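Local coordinates for haloacid dehalogenase-like hydrolase (Salmonella enterica subsp. enterica serovar Typhi, PDB 4EZE), which probably hydrolyses O-phosphoserine to serine and phosphate with the help of magnesium, as a SerB-type member of the haloacid dehalogenase superfamily, at residues I25-T30 with F99-P104; L55-R60 with L70-P75; G109-D114 with I266-G271; F196-I201 with Q217-F222. All coordinates share one frame; numbering follows the deposited sequence.

Contact 1. Residues I25-T30 with F99-P104; sequences IIYFIT and FIKPQP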
loop_
_atom_site.group_PDB
_atom_site.type_symbol
_atom_site.label_atom_id
_atom_site.label_comp_id
_atom_site.label_asym_id
_atom_site.label_seq_id
_atom_site.Cartn_x
_atom_site.Cartn_y
_atom_site.Cartn_z
ATOM N N ILE A 25 2.169 -9.429 20.412
ATOM C CA ILE A 25 3.480 -8.922 20.059
ATOM C C ILE A 25 3.333 -7.637 19.254
ATOM O O ILE A 25 2.467 -7.525 18.383
ATOM C CB ILE A 25 4.241 -9.956 19.225
ATOM C CG1 ILE A 25 4.623 -11.132 20.128
ATOM C CG2 ILE A 25 5.475 -9.323 18.595
ATOM C CD1 ILE A 25 4.722 -12.472 19.428
ATOM N N ILE A 26 4.162 -6.661 19.585
ATOM C CA ILE A 26 4.203 -5.398 18.883
ATOM C C ILE A 26 5.655 -5.139 18.561
ATOM O O ILE A 26 6.511 -5.263 19.446
ATOM C CB ILE A 26 3.754 -4.239 19.784
ATOM C CG1 ILE A 26 2.305 -4.442 20.224
ATOM C CG2 ILE A 26 3.938 -2.920 19.055
ATOM C CD1 ILE A 26 1.763 -3.333 21.093
ATOM N N TYR A 27 5.934 -4.813 17.301
ATOM C CA TYR A 27 7.289 -4.402 16.913
ATOM C C TYR A 27 7.336 -2.895 16.777
ATOM O O TYR A 27 6.414 -2.295 16.230
ATOM C CB TYR A 27 7.664 -4.984 15.547
ATOM C CG TYR A 27 7.526 -6.484 15.410
ATOM C CD1 TYR A 27 8.531 -7.336 15.856
ATOM C CD2 TYR A 27 6.406 -7.048 14.794
ATOM C CE1 TYR A 27 8.425 -8.714 15.711
ATOM C CE2 TYR A 27 6.293 -8.420 14.643
ATOM C CZ TYR A 27 7.305 -9.250 15.111
ATOM O OH TYR A 27 7.214 -10.613 14.954
ATOM N N PHE A 28 8.419 -2.285 17.228
ATOM C CA PHE A 28 8.571 -0.858 17.119
ATOM C C PHE A 28 9.796 -0.556 16.299
ATOM O O PHE A 28 10.855 -1.094 16.573
ATOM C CB PHE A 28 8.803 -0.244 18.491
ATOM C CG PHE A 28 7.630 -0.348 19.391
ATOM C CD1 PHE A 28 6.652 0.621 19.376
ATOM C CD2 PHE A 28 7.510 -1.414 20.263
ATOM C CE1 PHE A 28 5.561 0.520 20.213
ATOM C CE2 PHE A 28 6.426 -1.519 21.099
ATOM C CZ PHE A 28 5.443 -0.563 21.062
ATOM N N ILE A 29 9.669 0.332 15.322
ATOM C CA ILE A 29 10.820 0.723 14.523
ATOM C C ILE A 29 11.000 2.223 14.567
ATOM O O ILE A 29 10.101 2.985 14.192
ATOM C CB ILE A 29 10.645 0.342 13.040
ATOM C CG1 ILE A 29 10.304 -1.146 12.895
ATOM C CG2 ILE A 29 11.895 0.715 12.266
ATOM C CD1 ILE A 29 8.818 -1.447 12.987
ATOM N N THR A 30 12.191 2.646 14.953
ATOM C CA THR A 30 12.440 4.036 15.146
ATOM C C THR A 30 13.889 4.389 14.841
ATOM O O THR A 30 14.746 3.529 14.923
ATOM C CB THR A 30 12.176 4.367 16.610
ATOM O OG1 THR A 30 12.305 5.771 16.785
ATOM C CG2 THR A 30 13.189 3.648 17.510
ATOM N N PHE A 99 4.132 -2.316 14.478
ATOM C CA PHE A 99 3.165 -3.292 14.019
ATOM C C PHE A 99 2.713 -4.162 15.162
ATOM O O PHE A 99 3.526 -4.632 15.968
ATOM C CB PHE A 99 3.763 -4.167 12.936
ATOM C CG PHE A 99 3.843 -3.491 11.620
ATOM C CD1 PHE A 99 2.691 -3.262 10.885
ATOM C CD2 PHE A 99 5.058 -3.044 11.127
ATOM C CE1 PHE A 99 2.751 -2.623 9.662
ATOM C CE2 PHE A 99 5.121 -2.403 9.904
ATOM C CZ PHE A 99 3.967 -2.197 9.171
ATOM N N ILE A 100 1.407 -4.353 15.242
ATOM C CA ILE A 100 0.860 -5.356 16.122
ATOM C C ILE A 100 0.807 -6.634 15.317
ATOM O O ILE A 100 0.070 -6.738 14.348
ATOM C CB ILE A 100 -0.533 -4.979 16.614
ATOM C CG1 ILE A 100 -0.431 -3.818 17.608
ATOM C CG2 ILE A 100 -1.194 -6.173 17.286
ATOM C CD1 ILE A 100 -1.763 -3.129 17.813
ATOM N N LYS A 101 1.626 -7.601 15.703
ATOM C CA LYS A 101 1.707 -8.846 14.955
ATOM C C LYS A 101 0.337 -9.502 14.798
ATOM O O LYS A 101 -0.355 -9.775 15.768
ATOM C CB LYS A 101 2.689 -9.791 15.620
ATOM C CG LYS A 101 2.860 -11.118 14.906
ATOM C CD LYS A 101 3.974 -11.920 15.569
ATOM C CE LYS A 101 4.105 -13.319 14.997
ATOM N NZ LYS A 101 5.384 -13.942 15.445
ATOM N N PRO A 102 -0.072 -9.736 13.551
ATOM C CA PRO A 102 -1.336 -10.400 13.348
ATOM C C PRO A 102 -1.291 -11.860 13.841
ATOM O O PRO A 102 -0.238 -12.478 13.834
ATOM C CB PRO A 102 -1.514 -10.348 11.825
ATOM C CG PRO A 102 -0.548 -9.322 11.333
ATOM C CD PRO A 102 0.595 -9.387 12.288
ATOM N N GLN A 103 -2.429 -12.389 14.271
ATOM C CA GLN A 103 -2.538 -13.788 14.669
ATOM C C GLN A 103 -3.871 -14.324 14.178
ATOM O O GLN A 103 -4.926 -13.850 14.558
ATOM C CB GLN A 103 -2.381 -13.953 16.184
ATOM C CG GLN A 103 -0.956 -14.277 16.609
ATOM C CD GLN A 103 -0.539 -13.563 17.886
ATOM O OE1 GLN A 103 -1.381 -13.222 18.721
ATOM N NE2 GLN A 103 0.769 -13.327 18.042
ATOM N N PRO A 104 -3.815 -15.294 13.275
ATOM C CA PRO A 104 -2.538 -15.841 12.881
ATOM C C PRO A 104 -1.781 -14.904 11.912
ATOM O O PRO A 104 -2.371 -13.978 11.350
ATOM C CB PRO A 104 -2.942 -17.131 12.166
ATOM C CG PRO A 104 -4.320 -16.861 11.631
ATOM C CD PRO A 104 -4.896 -15.676 12.354
HETATM O O HOH W 1 0.422 -10.847 18.800
HETATM O O HOH W 2 7.371 -12.975 16.499
#
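Y27 and F99 exchange a reciprocal pair of backbone hydrogen bonds: Y27 N donates to F99 O at 2.8 Å and F99 N to Y27 O at 2.9 Å. Two residues away from this pair on each segment, K101 N donates to I25 O at 2.8 Å. A water accepts from Y27 OH; it also lies close to K101 NZ, but too close for that bond to be trusted, and the firm partner of the ammonium is D315, in a salt bridge. A second water accepts from I25 N and gives a weak bond to K101 O.

These bonds define an antiparallel pairing, Y27 with F99 as a hydrogen-bonded pair and I26 with I100 as a non-hydrogen-bonded one. It joins strand 23-29 to strand 97-100, an outermost strand, within this chain, of a four-stranded antiparallel sheet separate from the parallel sheet that holds the sodium site.

K101 carries much of the packing. Its CG stands anti to the backbone N (chi1 -179°) and the chain stays extended beyond, which lays it alongside I25, with I25 CB 3.9 Å from K101 CB, and takes K101 CD to 3.5 Å from Y27 OH. I25 CG2 sits above one face of the Y27 ring, toward its rim, while the ring of F311 meets that of Y27 at about 45°. The side chains of I26 and I100 lie next to each other on the same face of the sheet, I26 CG1 lying 3.8 Å from I100 CG1, and F83 and L87 of helix 81-93 pack against I26.

Contact 2. Residues L55-R60 with L70-P75; sequences LLFDKR and LKLTLP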
loop_
_atom_site.group_PDB
_atom_site.type_symbol
_atom_site.label_atom_id
_atom_site.label_comp_id
_atom_site.label_asym_id
_atom_site.label_seq_id
_atom_site.Cartn_x
_atom_site.Cartn_y
_atom_site.Cartn_z
ATOM N N LEU A 55 5.863 -7.438 30.942
ATOM C CA LEU A 55 6.274 -6.779 29.715
ATOM C C LEU A 55 7.623 -7.286 29.271
ATOM O O LEU A 55 8.628 -7.076 29.939
ATOM C CB LEU A 55 6.338 -5.270 29.906
ATOM C CG LEU A 55 5.001 -4.616 30.221
ATOM C CD1 LEU A 55 5.037 -3.156 29.839
ATOM C CD2 LEU A 55 3.885 -5.336 29.505
ATOM N N LEU A 56 7.642 -7.948 28.127
ATOM C CA LEU A 56 8.879 -8.488 27.605
ATOM C C LEU A 56 9.388 -7.636 26.453
ATOM O O LEU A 56 8.757 -7.549 25.413
ATOM C CB LEU A 56 8.663 -9.928 27.163
ATOM C CG LEU A 56 9.891 -10.728 26.753
ATOM C CD1 LEU A 56 11.089 -10.358 27.603
ATOM C CD2 LEU A 56 9.580 -12.205 26.859
ATOM N N PHE A 57 10.533 -7.005 26.661
ATOM C CA PHE A 57 11.145 -6.129 25.679
ATOM C C PHE A 57 12.421 -6.754 25.200
ATOM O O PHE A 57 13.316 -7.005 25.994
ATOM C CB PHE A 57 11.546 -4.811 26.325
ATOM C CG PHE A 57 10.456 -3.799 26.363
ATOM C CD1 PHE A 57 9.931 -3.292 25.189
ATOM C CD2 PHE A 57 9.971 -3.339 27.567
ATOM C CE1 PHE A 57 8.929 -2.347 25.219
ATOM C CE2 PHE A 57 8.969 -2.390 27.608
ATOM C CZ PHE A 57 8.448 -1.894 26.433
ATOM N N ASP A 58 12.529 -6.974 23.901
ATOM C CA ASP A 58 13.727 -7.570 23.356
ATOM C C ASP A 58 14.162 -6.749 22.147
ATOM O O ASP A 58 13.391 -6.549 21.210
ATOM C CB ASP A 58 13.449 -9.042 22.994
ATOM C CG ASP A 58 14.692 -9.897 23.046
ATOM O OD1 ASP A 58 15.793 -9.345 23.259
ATOM O OD2 ASP A 58 14.568 -11.127 22.871
ATOM N N LYS A 59 15.386 -6.239 22.176
ATOM C CA LYS A 59 15.882 -5.507 21.035
ATOM C C LYS A 59 16.612 -6.461 20.108
ATOM O O LYS A 59 17.420 -7.265 20.548
ATOM C CB LYS A 59 16.762 -4.334 21.454
ATOM C CG LYS A 59 17.980 -4.695 22.263
ATOM C CD LYS A 59 18.733 -3.430 22.636
ATOM C CE LYS A 59 19.997 -3.762 23.402
ATOM N NZ LYS A 59 20.749 -2.517 23.682
ATOM N N ARG A 60 16.313 -6.356 18.821
ATOM C CA ARG A 60 16.729 -7.357 17.857
ATOM C C ARG A 60 17.121 -6.732 16.533
ATOM O O ARG A 60 16.824 -5.573 16.263
ATOM C CB ARG A 60 15.582 -8.332 17.637
ATOM C CG ARG A 60 15.125 -8.984 18.927
ATOM C CD ARG A 60 14.295 -10.228 18.647
ATOM N NE ARG A 60 14.037 -10.951 19.890
ATOM C CZ ARG A 60 13.224 -11.997 20.012
ATOM N NH1 ARG A 60 12.567 -12.471 18.959
ATOM N NH2 ARG A 60 13.069 -12.572 21.200
ATOM N N LEU A 70 12.577 -2.968 18.209
ATOM C CA LEU A 70 12.241 -3.313 19.583
ATOM C C LEU A 70 11.008 -4.201 19.572
ATOM O O LEU A 70 10.002 -3.857 18.972
ATOM C CB LEU A 70 11.955 -2.060 20.412
ATOM C CG LEU A 70 11.694 -2.325 21.899
ATOM C CD1 LEU A 70 12.955 -2.778 22.630
ATOM C CD2 LEU A 70 11.133 -1.075 22.537
ATOM N N LYS A 71 11.086 -5.359 20.215
ATOM C CA LYS A 71 9.943 -6.259 20.220
ATOM C C LYS A 71 9.323 -6.300 21.621
ATOM O O LYS A 71 10.018 -6.427 22.610
ATOM C CB LYS A 71 10.348 -7.656 19.742
ATOM C CG LYS A 71 9.211 -8.677 19.773
ATOM C CD LYS A 71 9.700 -10.030 19.281
ATOM C CE LYS A 71 8.698 -11.152 19.527
ATOM N NZ LYS A 71 9.382 -12.458 19.268
ATOM N N LEU A 72 8.016 -6.161 21.703
ATOM C CA LEU A 72 7.386 -6.109 23.001
ATOM C C LEU A 72 6.353 -7.208 23.044
ATOM O O LEU A 72 5.525 -7.319 22.135
ATOM C CB LEU A 72 6.714 -4.747 23.242
ATOM C CG LEU A 72 5.623 -4.781 24.324
ATOM C CD1 LEU A 72 6.246 -5.032 25.692
ATOM C CD2 LEU A 72 4.787 -3.510 24.354
ATOM N N THR A 73 6.405 -8.031 24.087
ATOM C CA THR A 73 5.368 -9.031 24.284
ATOM C C THR A 73 4.581 -8.662 25.517
ATOM O O THR A 73 5.143 -8.356 26.562
ATOM C CB THR A 73 5.953 -10.439 24.414
ATOM O OG1 THR A 73 6.799 -10.697 23.284
ATOM C CG2 THR A 73 4.841 -11.453 24.444
ATOM N N LEU A 74 3.271 -8.625 25.353
ATOM C CA LEU A 74 2.371 -8.250 26.418
ATOM C C LEU A 74 1.074 -9.024 26.283
ATOM O O LEU A 74 0.782 -9.575 25.231
ATOM C CB LEU A 74 2.121 -6.741 26.420
ATOM C CG LEU A 74 1.139 -6.160 25.411
ATOM C CD1 LEU A 74 1.054 -4.666 25.572
ATOM C CD2 LEU A 74 1.532 -6.523 24.004
ATOM N N PRO A 75 0.312 -9.079 27.361
ATOM C CA PRO A 75 -0.938 -9.820 27.386
ATOM C C PRO A 75 -1.890 -9.287 26.349
ATOM O O PRO A 75 -1.940 -8.100 26.113
ATOM C CB PRO A 75 -1.478 -9.522 28.777
ATOM C CG PRO A 75 -0.299 -9.104 29.589
ATOM C CD PRO A 75 0.888 -8.954 28.699
HETATM O O HOH W 3 9.150 -9.433 23.363
#
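A beta hairpin made by strands 56-62 and 67-75 contains this contact, the short segments running antiparallel with 158° between their directions. F57 spans L70 and L72 on one face of it. L72 CD1 sits over one face of the F57 ring, 3.9 Å from its centroid and 16° off the normal, a CH-pi contact, while L70 CD2 comes within 3.7 Å of F57 CD1. Helix 34-45 covers the same face, with Q38 and Q42 touching F57. The strands are joined by two hydrogen-bonded pairs, L56 with T73 and D58 with K71.

On the other face L56 CB meets T73 CB at 3.9 Å, and one water is hydrogen-bonded to both L56 O and T73 OG1. R60 turns its guanidinium back to D58, forming a salt bridge of 2.7 Å from R60 NH2 to D58 OD2 with the oxygen in the guanidinium plane. K71 runs fully extended from a CG opposite its backbone N (chi1 178°), which carries CD over a face of that group, and R60 NH1 is 3.2 Å from K71 NZ. Both cations also hold the C-terminal carboxylate of L317, so this anion, together with D58, probably offsets the charge they bring together.

Contact 3. Residues G109-D114 with I266-G271; sequences GIIAFD and IACGDG. With NA (sodium ion), chain D.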
loop_
_atom_site.group_PDB
_atom_site.type_symbol
_atom_site.label_atom_id
_atom_site.label_comp_id
_atom_site.label_asym_id
_atom_site.label_seq_id
_atom_site.Cartn_x
_atom_site.Cartn_y
_atom_site.Cartn_z
ATOM N N GLY A 109 0.269 -16.442 0.922
ATOM C CA GLY A 109 -0.911 -15.721 0.476
ATOM C C GLY A 109 -0.653 -14.805 -0.694
ATOM O O GLY A 109 0.191 -15.082 -1.559
ATOM N N ILE A 110 -1.401 -13.707 -0.715
ATOM C CA ILE A 110 -1.227 -12.676 -1.714
ATOM C C ILE A 110 -0.853 -11.372 -1.028
ATOM O O ILE A 110 -1.361 -11.062 0.033
ATOM C CB ILE A 110 -2.535 -12.372 -2.446
ATOM C CG1 ILE A 110 -3.191 -13.650 -2.931
ATOM C CG2 ILE A 110 -2.263 -11.430 -3.613
ATOM C CD1 ILE A 110 -4.645 -13.458 -3.300
ATOM N N ILE A 111 0.011 -10.594 -1.655
ATOM C CA ILE A 111 0.185 -9.225 -1.234
ATOM C C ILE A 111 -0.157 -8.392 -2.435
ATOM O O ILE A 111 0.535 -8.487 -3.452
ATOM C CB ILE A 111 1.634 -8.938 -0.826
ATOM C CG1 ILE A 111 2.119 -9.969 0.180
ATOM C CG2 ILE A 111 1.758 -7.561 -0.193
ATOM C CD1 ILE A 111 3.205 -9.428 1.082
ATOM N N ALA A 112 -1.232 -7.606 -2.328
ATOM C CA ALA A 112 -1.663 -6.711 -3.400
ATOM C C ALA A 112 -1.198 -5.279 -3.098
ATOM O O ALA A 112 -1.248 -4.831 -1.942
ATOM C CB ALA A 112 -3.183 -6.736 -3.523
ATOM N N PHE A 113 -0.771 -4.563 -4.136
ATOM C CA PHE A 113 -0.397 -3.139 -4.015
ATOM C C PHE A 113 -1.217 -2.254 -4.946
ATOM O O PHE A 113 -1.360 -2.563 -6.115
ATOM C CB PHE A 113 1.050 -2.938 -4.424
ATOM C CG PHE A 113 2.048 -3.624 -3.547
ATOM C CD1 PHE A 113 2.565 -2.978 -2.434
ATOM C CD2 PHE A 113 2.500 -4.899 -3.861
ATOM C CE1 PHE A 113 3.508 -3.598 -1.638
ATOM C CE2 PHE A 113 3.440 -5.526 -3.071
ATOM C CZ PHE A 113 3.954 -4.871 -1.956
ATOM N N ASP A 114 -1.745 -1.143 -4.446
ATOM C CA ASP A 114 -2.258 -0.111 -5.337
ATOM C C ASP A 114 -1.029 0.373 -6.121
ATOM O O ASP A 114 0.102 0.133 -5.692
ATOM C CB ASP A 114 -2.853 1.040 -4.507
ATOM C CG ASP A 114 -3.551 2.098 -5.365
ATOM O OD1 ASP A 114 -3.734 1.856 -6.569
ATOM O OD2 ASP A 114 -3.927 3.169 -4.834
ATOM N N ILE A 266 -2.675 -9.887 2.183
ATOM C CA ILE A 266 -2.168 -8.561 2.522
ATOM C C ILE A 266 -2.392 -7.596 1.320
ATOM O O ILE A 266 -2.040 -7.918 0.178
ATOM C CB ILE A 266 -0.676 -8.650 2.854
ATOM C CG1 ILE A 266 -0.436 -9.507 4.099
ATOM C CG2 ILE A 266 -0.060 -7.274 3.011
ATOM C CD1 ILE A 266 1.002 -9.968 4.191
ATOM N N ALA A 267 -2.989 -6.430 1.585
ATOM C CA ALA A 267 -3.191 -5.359 0.592
ATOM C C ALA A 267 -2.641 -4.047 1.144
ATOM O O ALA A 267 -2.793 -3.770 2.329
ATOM C CB ALA A 267 -4.665 -5.197 0.279
ATOM N N CYS A 268 -2.000 -3.251 0.293
ATOM C CA CYS A 268 -1.369 -1.984 0.707
ATOM C C CYS A 268 -1.900 -0.859 -0.174
ATOM O O CYS A 268 -2.019 -1.029 -1.380
ATOM C CB CYS A 268 0.135 -2.029 0.459
ATOM S SG CYS A 268 1.005 -3.434 1.176
ATOM N N GLY A 269 -2.197 0.296 0.408
ATOM C CA GLY A 269 -2.710 1.424 -0.373
ATOM C C GLY A 269 -2.588 2.709 0.421
ATOM O O GLY A 269 -2.321 2.675 1.624
ATOM N N ASP A 270 -2.793 3.832 -0.255
ATOM C CA ASP A 270 -2.685 5.147 0.348
ATOM C C ASP A 270 -4.007 5.944 0.340
ATOM O O ASP A 270 -4.183 6.847 1.168
ATOM C CB ASP A 270 -1.706 5.981 -0.455
ATOM C CG ASP A 270 -2.248 6.301 -1.833
ATOM O OD1 ASP A 270 -2.454 5.347 -2.619
ATOM O OD2 ASP A 270 -2.500 7.491 -2.111
ATOM N N GLY A 271 -4.911 5.642 -0.595
ATOM C CA GLY A 271 -6.081 6.530 -0.873
ATOM C C GLY A 271 -7.462 5.960 -0.603
ATOM O O GLY A 271 -7.638 4.739 -0.481
HETATM NA NA NA D . -3.129 5.267 -4.871
HETATM O O HOH W 4 -5.101 5.876 -4.397
HETATM O O HOH W 5 -3.408 7.689 -5.521
#
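The 110-113 and 266-269 strand segments run parallel, 13° apart in direction and 4.4 Å at closest approach, linked by four backbone hydrogen bonds, from I266 N to I110 O through to D114 N to C268 O. They are neighbours within the parallel sheet of the Rossmann-like core of the haloacid dehalogenase fold, and each strand delivers an aspartate just past its C-terminal end.

On one face the I111 and I266 side chains run next to each other, with 3.7 Å between I111 CG2 and I266 CG2. Further along, C268 SG lies 3.8 Å from F113 CE1 and approaches the ring obliquely, a sulfur-aromatic contact. F119 and F306 meet the F113 ring edge-to-face. A112 and A267 occupy the other face, where L251 of helix 244-258 packs on both.

D114, the predicted nucleophile, swings its CG to the far side from the backbone N (chi1 -174°), carrying the carboxylate to sodium. D270 CG lies between N and the carbonyl carbon (chi1 68°), reaching the same ion. D116 O and two waters complete the five ligands. D114 OD2 binds sodium at 2.2 Å and D270 OD1 at 2.4 Å, so the two oxygens, 3.4 Å apart, share one cation.

Contact 4. Residues F196-I201 with Q217-F222; sequences FKTAII and QLDYAF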
loop_
_atom_site.group_PDB
_atom_site.type_symbol
_atom_site.label_atom_id
_atom_site.label_comp_id
_atom_site.label_asym_id
_atom_site.label_seq_id
_atom_site.Cartn_x
_atom_site.Cartn_y
_atom_site.Cartn_z
ATOM N N PHE A 196 4.518 -15.990 -1.099
ATOM C CA PHE A 196 3.381 -15.126 -1.403
ATOM C C PHE A 196 3.358 -14.834 -2.882
ATOM O O PHE A 196 4.400 -14.739 -3.511
ATOM C CB PHE A 196 3.485 -13.787 -0.671
ATOM C CG PHE A 196 3.025 -13.838 0.753
ATOM C CD1 PHE A 196 3.901 -14.218 1.765
ATOM C CD2 PHE A 196 1.740 -13.465 1.089
ATOM C CE1 PHE A 196 3.499 -14.243 3.094
ATOM C CE2 PHE A 196 1.322 -13.503 2.415
ATOM C CZ PHE A 196 2.197 -13.887 3.416
ATOM N N LYS A 197 2.160 -14.649 -3.425
ATOM C CA LYS A 197 2.018 -14.041 -4.740
ATOM C C LYS A 197 1.888 -12.516 -4.622
ATOM O O LYS A 197 1.232 -12.014 -3.699
ATOM C CB LYS A 197 0.787 -14.614 -5.437
ATOM C CG LYS A 197 0.821 -16.133 -5.612
ATOM C CD LYS A 197 2.075 -16.589 -6.351
ATOM C CE LYS A 197 1.933 -18.018 -6.848
ATOM N NZ LYS A 197 0.715 -18.125 -7.707
ATOM N N THR A 198 2.500 -11.788 -5.557
ATOM C CA THR A 198 2.378 -10.329 -5.628
ATOM C C THR A 198 1.394 -9.892 -6.710
ATOM O O THR A 198 1.330 -10.485 -7.781
ATOM C CB THR A 198 3.720 -9.668 -5.962
ATOM O OG1 THR A 198 4.174 -10.145 -7.232
ATOM C CG2 THR A 198 4.764 -9.983 -4.912
ATOM N N ALA A 199 0.648 -8.832 -6.430
ATOM C CA ALA A 199 -0.291 -8.263 -7.381
ATOM C C ALA A 199 -0.251 -6.734 -7.326
ATOM O O ALA A 199 -0.052 -6.149 -6.260
ATOM C CB ALA A 199 -1.700 -8.743 -7.071
ATOM N N ILE A 200 -0.424 -6.098 -8.479
ATOM C CA ILE A 200 -0.849 -4.714 -8.507
ATOM C C ILE A 200 -2.322 -4.674 -8.835
ATOM O O ILE A 200 -2.761 -5.322 -9.781
ATOM C CB ILE A 200 -0.075 -3.880 -9.536
ATOM C CG1 ILE A 200 1.297 -3.552 -8.964
ATOM C CG2 ILE A 200 -0.816 -2.584 -9.853
ATOM C CD1 ILE A 200 2.036 -2.549 -9.798
ATOM N N ILE A 201 -3.086 -3.922 -8.041
ATOM C CA ILE A 201 -4.500 -3.697 -8.330
ATOM C C ILE A 201 -4.768 -2.207 -8.213
ATOM O O ILE A 201 -4.563 -1.631 -7.144
ATOM C CB ILE A 201 -5.414 -4.470 -7.367
ATOM C CG1 ILE A 201 -5.101 -5.972 -7.425
ATOM C CG2 ILE A 201 -6.866 -4.244 -7.748
ATOM C CD1 ILE A 201 -5.984 -6.827 -6.513
ATOM N N GLN A 217 8.639 -8.401 -12.273
ATOM C CA GLN A 217 8.359 -9.818 -12.087
ATOM C C GLN A 217 7.152 -10.073 -11.201
ATOM O O GLN A 217 7.056 -11.140 -10.623
ATOM C CB GLN A 217 9.566 -10.516 -11.441
ATOM C CG GLN A 217 10.853 -10.480 -12.252
ATOM C CD GLN A 217 10.685 -11.125 -13.610
ATOM O OE1 GLN A 217 11.259 -12.178 -13.884
ATOM N NE2 GLN A 217 9.875 -10.506 -14.461
ATOM N N LEU A 218 6.241 -9.110 -11.076
ATOM C CA LEU A 218 5.059 -9.311 -10.239
ATOM C C LEU A 218 4.238 -10.444 -10.834
ATOM O O LEU A 218 4.274 -10.662 -12.039
ATOM C CB LEU A 218 4.227 -8.025 -10.123
ATOM C CG LEU A 218 5.037 -6.813 -9.671
ATOM C CD1 LEU A 218 4.156 -5.595 -9.444
ATOM C CD2 LEU A 218 5.789 -7.187 -8.402
ATOM N N ASP A 219 3.510 -11.173 -9.996
ATOM C CA ASP A 219 2.753 -12.326 -10.482
ATOM C C ASP A 219 1.516 -11.869 -11.228
ATOM O O ASP A 219 1.201 -12.400 -12.291
ATOM C CB ASP A 219 2.361 -13.256 -9.336
ATOM C CG ASP A 219 3.547 -13.673 -8.499
ATOM O OD1 ASP A 219 4.499 -14.282 -9.036
ATOM O OD2 ASP A 219 3.537 -13.385 -7.297
ATOM N N TYR A 220 0.829 -10.871 -10.676
ATOM C CA TYR A 220 -0.406 -10.354 -11.281
ATOM C C TYR A 220 -0.433 -8.840 -11.349
ATOM O O TYR A 220 0.325 -8.150 -10.660
ATOM C CB TYR A 220 -1.632 -10.853 -10.503
ATOM C CG TYR A 220 -1.674 -12.357 -10.417
ATOM C CD1 TYR A 220 -2.280 -13.102 -11.414
ATOM C CD2 TYR A 220 -1.065 -13.034 -9.361
ATOM C CE1 TYR A 220 -2.300 -14.481 -11.360
ATOM C CE2 TYR A 220 -1.083 -14.415 -9.295
ATOM C CZ TYR A 220 -1.702 -15.131 -10.304
ATOM O OH TYR A 220 -1.734 -16.499 -10.270
ATOM N N ALA A 221 -1.346 -8.332 -12.162
ATOM C CA ALA A 221 -1.450 -6.911 -12.406
ATOM C C ALA A 221 -2.800 -6.672 -13.081
ATOM O O ALA A 221 -3.133 -7.336 -14.040
ATOM C CB ALA A 221 -0.298 -6.442 -13.285
ATOM N N PHE A 222 -3.589 -5.751 -12.547
ATOM C CA PHE A 222 -4.937 -5.516 -13.023
ATOM C C PHE A 222 -5.158 -4.026 -12.922
ATOM O O PHE A 222 -4.812 -3.447 -11.917
ATOM C CB PHE A 222 -5.955 -6.180 -12.084
ATOM C CG PHE A 222 -5.799 -7.659 -11.968
ATOM C CD1 PHE A 222 -6.349 -8.504 -12.925
ATOM C CD2 PHE A 222 -5.110 -8.212 -10.894
ATOM C CE1 PHE A 222 -6.208 -9.882 -12.818
ATOM C CE2 PHE A 222 -4.954 -9.592 -10.791
ATOM C CZ PHE A 222 -5.509 -10.423 -11.755
#
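T198 places OG1 between its backbone N and carbonyl carbon (chi1 60°), facing the L218-D219 backbone, while D219 sets CG anti to its own carbonyl carbon (chi1 -54°) and returns its carboxylate to the T198 amide. Two side-chain-to-backbone bonds result: T198 N donates to D219 OD2 at 2.6 Å, on the anti lone pair, and D219 N donates to T198 OG1 at 3.0 Å. T198 O then accepts from Y220 N at 3.0 Å and more weakly from D219 N.

Beyond these two reciprocal bonds the strands take up regular parallel pairing, with I200 N bonded to Y220 O and F222 N to I200 O. I200 N stands 44° out of the plane of the Y220 carbonyl, not on a lone pair. L218 CD1 packs 3.5 Å from I200 CG1, a contact bordered by F119 of helix 115-119. Along the opposite face A199 CB meets Y220 CB at 4.0 Å, and the I201 and F222 side chains lie side by side, with I201 CG1 4.1 Å from F222 CD2.

Helix 206-216, closed by a Schellman motif at Q217, connects the two strands; parallel neighbours joined through a helix make this a beta-alpha-beta unit of the haloacid dehalogenase core.

How the contacts relate
The four contacts form two touching pairs. Contacts 1 and 2 share the antiparallel sheet, where F28 N to L70 O (2.8 Å) and L72 N to I26 O (2.9 Å) are probable hydrogen bonds. Contacts 3 and 4 share the parallel sheet through F113 N and A199 O, 2.7 Å apart. Along the chain contact 2 lies inside the loop closed by contact 1, and contact 4 inside that closed by contact 3. Contact 3 holds the sodium site; in contact 4 the I200 side chain comes within about 6 Å of that of D114 and about 10 Å of the ion. Between the sheets, centres of contacts 1 and 3 are about 18 Å apart.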